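Hypothetical methylmalonyl-CoA decarboxylase alpha subunit (Sulfolobus tokodaii, PDB 1X0U) is a putative carboxyl transferase subunit of the crotonase-like superfamily, with six copies of the chain in its assembly. Local coordinates at residues A[43-48]-A[130-135]; A[49-54]-A[85-90]; A[61-66]-A[75-80]. One frame throughout, in Å; residues are numbered along the deposited sequence.

Contact 1 (A[43-48]-A[130-135]); sequences RERLAL and VGINDS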
# COMPACT_ATOMS: atom_id res chain seq x y z
N ARG A 43 -25.42 -0.16 36.61
CA ARG A 43 -26.47 0.14 35.65
C ARG A 43 -27.02 1.56 35.73
O ARG A 43 -27.40 2.13 34.70
CB ARG A 43 -27.58 -0.91 35.75
CG ARG A 43 -27.15 -2.26 35.15
CD ARG A 43 -28.21 -3.36 35.31
NE ARG A 43 -27.70 -4.65 34.85
CZ ARG A 43 -27.62 -5.03 33.57
NH1 ARG A 43 -28.03 -4.21 32.60
NH2 ARG A 43 -27.12 -6.22 33.26
N GLU A 44 -27.05 2.13 36.93
CA GLU A 44 -27.54 3.50 37.10
C GLU A 44 -26.56 4.47 36.42
O GLU A 44 -26.96 5.46 35.81
CB GLU A 44 -27.72 3.84 38.59
CG GLU A 44 -28.77 2.96 39.28
CD GLU A 44 -28.87 3.17 40.78
OE1 GLU A 44 -27.83 3.37 41.44
OE2 GLU A 44 -30.00 3.12 41.31
N ARG A 45 -25.26 4.18 36.52
CA ARG A 45 -24.26 5.03 35.90
C ARG A 45 -24.38 4.97 34.37
O ARG A 45 -24.27 5.99 33.69
CB ARG A 45 -22.86 4.59 36.33
CG ARG A 45 -22.56 4.82 37.80
CD ARG A 45 -21.50 3.86 38.29
NE ARG A 45 -20.98 4.23 39.60
CZ ARG A 45 -20.11 3.49 40.29
NH1 ARG A 45 -19.67 2.34 39.79
NH2 ARG A 45 -19.67 3.92 41.46
N LEU A 46 -24.63 3.78 33.83
CA LEU A 46 -24.78 3.62 32.38
C LEU A 46 -26.02 4.36 31.87
O LEU A 46 -25.97 5.03 30.84
CB LEU A 46 -24.88 2.13 31.99
CG LEU A 46 -23.65 1.21 32.07
CD1 LEU A 46 -24.11 -0.21 31.75
CD2 LEU A 46 -22.57 1.64 31.08
N ALA A 47 -27.14 4.23 32.57
CA ALA A 47 -28.36 4.91 32.12
C ALA A 47 -28.13 6.43 32.08
O ALA A 47 -28.68 7.11 31.23
CB ALA A 47 -29.55 4.57 33.05
N LEU A 48 -27.33 6.94 33.01
CA LEU A 48 -27.02 8.37 33.04
C LEU A 48 -26.20 8.75 31.80
O LEU A 48 -26.52 9.71 31.09
CB LEU A 48 -26.22 8.73 34.30
CG LEU A 48 -26.86 9.33 35.56
CD1 LEU A 48 -28.35 9.56 35.38
CD2 LEU A 48 -26.60 8.42 36.74
N VAL A 130 -15.67 3.82 27.09
CA VAL A 130 -15.47 4.40 28.40
C VAL A 130 -15.69 3.28 29.40
O VAL A 130 -16.70 2.57 29.37
CB VAL A 130 -16.42 5.61 28.70
CG1 VAL A 130 -17.14 6.05 27.45
CG2 VAL A 130 -17.37 5.26 29.82
N GLY A 131 -14.69 3.10 30.26
CA GLY A 131 -14.78 2.06 31.27
C GLY A 131 -15.09 2.65 32.63
O GLY A 131 -14.27 3.37 33.21
N ILE A 132 -16.29 2.37 33.14
CA ILE A 132 -16.70 2.86 34.44
C ILE A 132 -16.25 1.81 35.47
O ILE A 132 -16.94 0.82 35.74
CB ILE A 132 -18.23 3.05 34.49
CG1 ILE A 132 -18.70 3.80 33.24
CG2 ILE A 132 -18.61 3.85 35.73
CD1 ILE A 132 -20.20 3.99 33.17
N ASN A 133 -15.06 2.04 36.02
CA ASN A 133 -14.45 1.13 36.98
C ASN A 133 -15.02 1.19 38.40
O ASN A 133 -15.37 2.25 38.90
CB ASN A 133 -12.94 1.38 37.03
CG ASN A 133 -12.23 0.83 35.81
OD1 ASN A 133 -12.57 1.14 34.66
ND2 ASN A 133 -11.22 -0.01 36.05
N ASP A 134 -15.11 0.02 39.03
CA ASP A 134 -15.61 -0.12 40.40
C ASP A 134 -15.28 -1.56 40.79
O ASP A 134 -16.16 -2.40 40.99
CB ASP A 134 -17.12 0.10 40.46
CG ASP A 134 -17.60 0.46 41.86
OD1 ASP A 134 -16.81 0.31 42.82
OD2 ASP A 134 -18.78 0.90 41.99
N SER A 135 -13.98 -1.83 40.87
CA SER A 135 -13.49 -3.16 41.18
C SER A 135 -12.42 -3.14 42.25
O SER A 135 -11.52 -2.31 42.21
CB SER A 135 -12.91 -3.80 39.91
OG SER A 135 -12.29 -5.05 40.18
O HOH W 1 -19.57 0.94 37.24
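Arg45 reaches across from its helix to pair with Asp134 just beyond the end of the strand. The salt bridge uses one carboxylate oxygen: Arg45 NH1 lies 2.8 Å from Asp134 OD2, with a bent N-H...O angle of 143°. NH2 adds a weak bond to the same oxygen. The NH1 approach is on the anti side of OD2 and the two flat groups are turned 41° apart, unlike a coplanar two-oxygen pairing. Arginine suits the place because its chain, extended from CG to NE (chi3 168°), spans the gap while its methylenes pass Ile132, with Arg45 CD 3.9 Å from Ile132 CG2. The other branch of Ile132 ends at CD1, which meets Leu46 CD2 at 3.9 Å. Water 1 links Arg45 NH1 to the carbonyl of Ile132.

In the second shell Arg45 NE bridges to Glu239, while Asp134 shares its charge with Lys39 through OD1 and takes a hydrogen bond from Gln34 on OD2. Each charged group therefore has a further partner, which probably helps to hold the buried pair in place. Helix 42-49 lies against the mixed sheet, Leu46 also touching strands 81-88 and 91-98, and strand 129-133 runs between strands 91-98 and 166-170.

Contact 2 (A[49-54]-A[85-90]); sequences LFDDGK and WGKVDG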
# COMPACT_ATOMS: atom_id res chain seq x y z
N LEU A 49 -25.15 7.97 31.53
CA LEU A 49 -24.25 8.22 30.41
C LEU A 49 -24.83 8.13 29.01
O LEU A 49 -24.57 8.99 28.16
CB LEU A 49 -23.04 7.28 30.50
CG LEU A 49 -22.09 7.29 29.29
CD1 LEU A 49 -21.58 8.70 29.05
CD2 LEU A 49 -20.91 6.34 29.56
N PHE A 50 -25.60 7.09 28.74
CA PHE A 50 -26.13 6.92 27.39
C PHE A 50 -27.45 7.60 27.19
O PHE A 50 -28.24 7.69 28.13
CB PHE A 50 -26.22 5.44 27.07
CG PHE A 50 -24.88 4.79 26.94
CD1 PHE A 50 -24.26 4.22 28.03
CD2 PHE A 50 -24.21 4.81 25.72
CE1 PHE A 50 -22.99 3.67 27.92
CE2 PHE A 50 -22.94 4.27 25.60
CZ PHE A 50 -22.33 3.71 26.69
N ASP A 51 -27.67 8.11 25.98
CA ASP A 51 -28.91 8.81 25.67
C ASP A 51 -30.01 8.01 26.32
O ASP A 51 -30.63 7.13 25.72
CB ASP A 51 -29.07 8.93 24.15
CG ASP A 51 -27.95 9.74 23.54
OD1 ASP A 51 -27.28 10.45 24.31
OD2 ASP A 51 -27.75 9.69 22.31
N ASP A 52 -30.16 8.33 27.60
CA ASP A 52 -31.06 7.72 28.55
C ASP A 52 -32.17 6.95 27.91
O ASP A 52 -32.82 7.41 26.96
CB ASP A 52 -31.61 8.77 29.53
CG ASP A 52 -30.51 9.37 30.42
OD1 ASP A 52 -30.83 9.83 31.55
OD2 ASP A 52 -29.32 9.38 30.00
N GLY A 53 -32.36 5.75 28.43
CA GLY A 53 -33.39 4.89 27.92
C GLY A 53 -32.86 3.88 26.93
O GLY A 53 -33.67 3.18 26.31
N LYS A 54 -31.53 3.76 26.77
CA LYS A 54 -31.00 2.79 25.81
C LYS A 54 -29.54 2.31 25.96
O LYS A 54 -28.60 3.11 25.90
CB LYS A 54 -31.16 3.32 24.37
CG LYS A 54 -32.54 3.86 23.99
CD LYS A 54 -33.54 2.76 23.67
CE LYS A 54 -34.93 3.36 23.47
NZ LYS A 54 -34.94 4.42 22.41
N TRP A 85 -22.98 -1.36 24.13
CA TRP A 85 -22.80 -0.05 23.51
C TRP A 85 -24.13 0.68 23.48
O TRP A 85 -25.18 0.07 23.66
CB TRP A 85 -22.30 -0.23 22.07
CG TRP A 85 -23.40 -0.59 21.10
CD1 TRP A 85 -24.18 0.28 20.40
CD2 TRP A 85 -23.87 -1.91 20.77
NE1 TRP A 85 -25.11 -0.42 19.65
CE2 TRP A 85 -24.94 -1.76 19.86
CE3 TRP A 85 -23.50 -3.20 21.16
CZ2 TRP A 85 -25.64 -2.85 19.33
CZ3 TRP A 85 -24.19 -4.29 20.64
CH2 TRP A 85 -25.26 -4.11 19.73
N GLY A 86 -24.06 1.98 23.22
CA GLY A 86 -25.24 2.81 23.12
C GLY A 86 -24.88 4.12 22.42
O GLY A 86 -23.85 4.22 21.75
N LYS A 87 -25.73 5.12 22.57
CA LYS A 87 -25.50 6.42 21.96
C LYS A 87 -25.23 7.42 23.07
O LYS A 87 -25.89 7.40 24.12
CB LYS A 87 -26.74 6.86 21.18
CG LYS A 87 -26.60 6.90 19.65
CD LYS A 87 -26.38 5.53 19.06
CE LYS A 87 -26.42 5.56 17.54
NZ LYS A 87 -27.80 5.73 16.98
N VAL A 88 -24.23 8.28 22.86
CA VAL A 88 -23.91 9.34 23.80
C VAL A 88 -23.99 10.56 22.88
O VAL A 88 -23.12 10.75 22.04
CB VAL A 88 -22.48 9.24 24.39
CG1 VAL A 88 -22.25 10.38 25.37
CG2 VAL A 88 -22.28 7.91 25.10
N ASP A 89 -25.04 11.35 23.02
CA ASP A 89 -25.25 12.52 22.17
C ASP A 89 -25.41 12.11 20.71
O ASP A 89 -24.91 12.78 19.81
CB ASP A 89 -24.10 13.52 22.33
CG ASP A 89 -24.13 14.22 23.68
OD1 ASP A 89 -25.18 14.81 24.01
OD2 ASP A 89 -23.12 14.18 24.41
N GLY A 90 -26.11 11.00 20.49
CA GLY A 90 -26.34 10.52 19.13
C GLY A 90 -25.16 9.82 18.48
O GLY A 90 -25.25 9.40 17.33
O HOH W 2 -28.47 5.13 24.02
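Asp51 reaches from the chain just after its helix to the turn following Val88. Its backbone N first anchors to the carbonyl of Lys87, with Asp51 N 2.7 Å from Lys87 O and an N-H...O angle of 165°. CB and CG of Asp51 then run close to that carbonyl oxygen, Asp51 CB 3.5 Å and Asp51 CG 3.2 Å from Lys87 O. At the tip, the syn lone pairs of the two oxygens each take a backbone N-H: Asp51 OD1 is 2.7 Å from Asp89 N, and Asp51 OD2 is 2.8 Å from Gly90 N. OD2 also rests against Lys87 CB. CG stands beside the backbone N (chi1 -62°), which aims the carboxylate at the turn.

That turn is the two-residue loop of a beta hairpin joining the antiparallel strands 81-88 and 91-98. Asp89 and Gly90 both have positive phi, as in a type I' turn, a conformation that glycine adopts easily. An aspartate suits the site because its two oxygens match two successive N-H groups.

Beside it, Phe50 lays CD2 3.4 Å from Gly86 CA, where the missing side chain makes room for the ring, and 3.7 Å from Val88 CG2. Leu49 CD1 reaches the same valine, which also packs on helix 239-252. Water 2 accepts from Lys87 N, and Lys87 NZ forms a salt bridge with Glu503 of the second subunit.

Contact 3 (A[61-66]-A[75-80]); sequences FATTRA and RFYGDG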
# COMPACT_ATOMS: atom_id res chain seq x y z
N PHE A 61 -25.87 -12.77 30.37
CA PHE A 61 -26.03 -13.90 31.28
C PHE A 61 -24.74 -14.67 31.52
O PHE A 61 -24.69 -15.55 32.38
CB PHE A 61 -27.11 -14.85 30.77
CG PHE A 61 -28.51 -14.32 30.88
CD1 PHE A 61 -29.30 -14.14 29.75
CD2 PHE A 61 -29.06 -14.03 32.13
CE1 PHE A 61 -30.61 -13.68 29.86
CE2 PHE A 61 -30.37 -13.58 32.25
CZ PHE A 61 -31.15 -13.41 31.11
N ALA A 62 -23.69 -14.33 30.78
CA ALA A 62 -22.40 -15.02 30.92
C ALA A 62 -21.95 -15.11 32.37
O ALA A 62 -21.88 -14.11 33.06
CB ALA A 62 -21.34 -14.32 30.08
N THR A 63 -21.62 -16.32 32.81
CA THR A 63 -21.18 -16.55 34.19
C THR A 63 -19.75 -17.06 34.30
O THR A 63 -19.09 -17.33 33.29
CB THR A 63 -22.08 -17.58 34.92
OG1 THR A 63 -22.31 -18.70 34.05
CG2 THR A 63 -23.41 -16.96 35.30
N THR A 64 -19.27 -17.19 35.53
CA THR A 64 -17.92 -17.69 35.76
C THR A 64 -17.94 -19.20 35.56
O THR A 64 -18.97 -19.84 35.72
CB THR A 64 -17.44 -17.41 37.19
OG1 THR A 64 -16.17 -18.03 37.38
CG2 THR A 64 -18.44 -17.96 38.21
N ARG A 65 -16.78 -19.76 35.21
CA ARG A 65 -16.65 -21.19 34.98
C ARG A 65 -15.73 -21.80 36.03
O ARG A 65 -15.49 -23.01 36.03
CB ARG A 65 -16.06 -21.45 33.60
CG ARG A 65 -16.87 -20.87 32.46
CD ARG A 65 -16.19 -21.12 31.16
NE ARG A 65 -16.87 -20.51 30.03
CZ ARG A 65 -16.51 -20.69 28.76
NH1 ARG A 65 -15.47 -21.47 28.48
NH2 ARG A 65 -17.17 -20.10 27.78
N ALA A 66 -15.20 -20.95 36.91
CA ALA A 66 -14.31 -21.42 37.96
C ALA A 66 -15.11 -22.31 38.90
O ALA A 66 -16.33 -22.16 39.01
CB ALA A 66 -13.72 -20.24 38.73
N ARG A 75 -22.70 -18.19 41.14
CA ARG A 75 -22.82 -17.87 39.72
C ARG A 75 -23.74 -16.68 39.45
O ARG A 75 -24.94 -16.84 39.21
CB ARG A 75 -23.29 -19.09 38.93
CG ARG A 75 -22.16 -19.90 38.31
CD ARG A 75 -21.30 -20.55 39.37
NE ARG A 75 -20.03 -21.08 38.85
CZ ARG A 75 -19.92 -22.00 37.90
NH1 ARG A 75 -18.72 -22.41 37.51
NH2 ARG A 75 -21.00 -22.51 37.33
N PHE A 76 -23.17 -15.48 39.51
CA PHE A 76 -23.92 -14.26 39.25
C PHE A 76 -23.95 -14.01 37.75
O PHE A 76 -22.91 -13.99 37.11
CB PHE A 76 -23.26 -13.07 39.94
CG PHE A 76 -23.38 -13.08 41.43
CD1 PHE A 76 -24.55 -12.64 42.05
CD2 PHE A 76 -22.31 -13.48 42.23
CE1 PHE A 76 -24.65 -12.60 43.44
CE2 PHE A 76 -22.40 -13.44 43.62
CZ PHE A 76 -23.57 -13.00 44.23
N TYR A 77 -25.13 -13.81 37.19
CA TYR A 77 -25.23 -13.53 35.75
C TYR A 77 -24.42 -12.28 35.41
O TYR A 77 -24.56 -11.25 36.07
CB TYR A 77 -26.68 -13.30 35.34
CG TYR A 77 -27.54 -14.55 35.31
CD1 TYR A 77 -27.17 -15.65 34.53
CD2 TYR A 77 -28.75 -14.60 36.00
CE1 TYR A 77 -27.98 -16.78 34.45
CE2 TYR A 77 -29.57 -15.72 35.93
CZ TYR A 77 -29.18 -16.80 35.15
OH TYR A 77 -30.01 -17.90 35.08
N GLY A 78 -23.59 -12.37 34.37
CA GLY A 78 -22.79 -11.22 33.97
C GLY A 78 -21.40 -11.21 34.57
O GLY A 78 -20.54 -10.45 34.13
N ASP A 79 -21.19 -12.05 35.58
CA ASP A 79 -19.90 -12.20 36.26
C ASP A 79 -19.27 -10.91 36.81
O ASP A 79 -18.06 -10.84 36.96
CB ASP A 79 -18.90 -12.88 35.32
CG ASP A 79 -17.72 -13.49 36.07
OD1 ASP A 79 -16.63 -13.57 35.48
OD2 ASP A 79 -17.87 -13.91 37.23
N GLY A 80 -20.09 -9.90 37.09
CA GLY A 80 -19.57 -8.67 37.65
C GLY A 80 -19.33 -7.45 36.76
O GLY A 80 -18.81 -6.44 37.24
O HOH W 3 -20.41 -15.48 37.67
O HOH W 4 -14.94 -15.78 35.69
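Phe61 and Tyr77 form a T-shaped aromatic pair, the edge of Phe61 directed at the face of Tyr77. Their ring centroids are 4.8 Å apart and the planes stand at 73°, with Phe61 CD2 3.5 Å from Tyr77 CD1. The rings also pack on helix 8-23, and Thr63 CG2 also touches the Tyr77 ring, obliquely.

Hydrogen bonds within and between the loops come next. Residues 76-79 make a type II turn, closed by Asp79 N to Phe76 O at 3.0 Å; Gly78 takes the positive phi that this turn needs at its third position, and its N gives a weak bond to Ala62 O. On the other loop a side-chain-to-backbone bond makes an ST turn: Thr64 OG1 accepts from Ala66 N at 3.1 Å, with OG1 anti to the threonine's own N (chi1 175°), which places it beside the carbonyl carbon and within reach of Ala66 N.

Among charged groups, Arg75 bends at chi2 and folds across Thr64. Its NH1 donates to Ala66 O at 2.8 Å and 152°, from above the plane of that carbonyl, while Thr64 O lies over the centre of one guanidinium face. Asp79 forms a salt bridge with Arg139.

Two waters link the loops further. Water 3 accepts from Thr64 N and donates to Phe76 O and to Asp79 OD2, each at 3.0 Å; water 4 joins Thr64 OG1 to Asp79 OD1.

Thr63 OG1 and Arg65 NH2 bond to Glu481 and Lys482 of the second subunit, and Arg65 NH1 to Glu109 of the third. Polar groups thus tie the loops together, Arg75 through a backbone carbonyl and Asp79 through waters; their charges probably favour this folded arrangement, with the aromatic pair packing at one end.

In the fold
The three contacts are nested along the chain: contact 3 (61-66 with 75-80) lies inside the loop closed by contact 2 (49-54 with 85-90), which lies inside that of contact 1 (43-48 with 130-135). Contacts 1 and 2, centres 12 Å apart, follow one another on and just after helix 42-49 and reach the same mixed sheet, at strands 129-133 and 81-88, with strand 91-98 between these two. They touch where Val130 packs on Leu49. Contact 3 stands about 18 Å from contact 1 and 25 Å from contact 2, centre to centre, in the connection between strands 56-57 and 81-88. Contacts 2 and 3, unlike contact 1, meet the second subunit and probably help join the subunits.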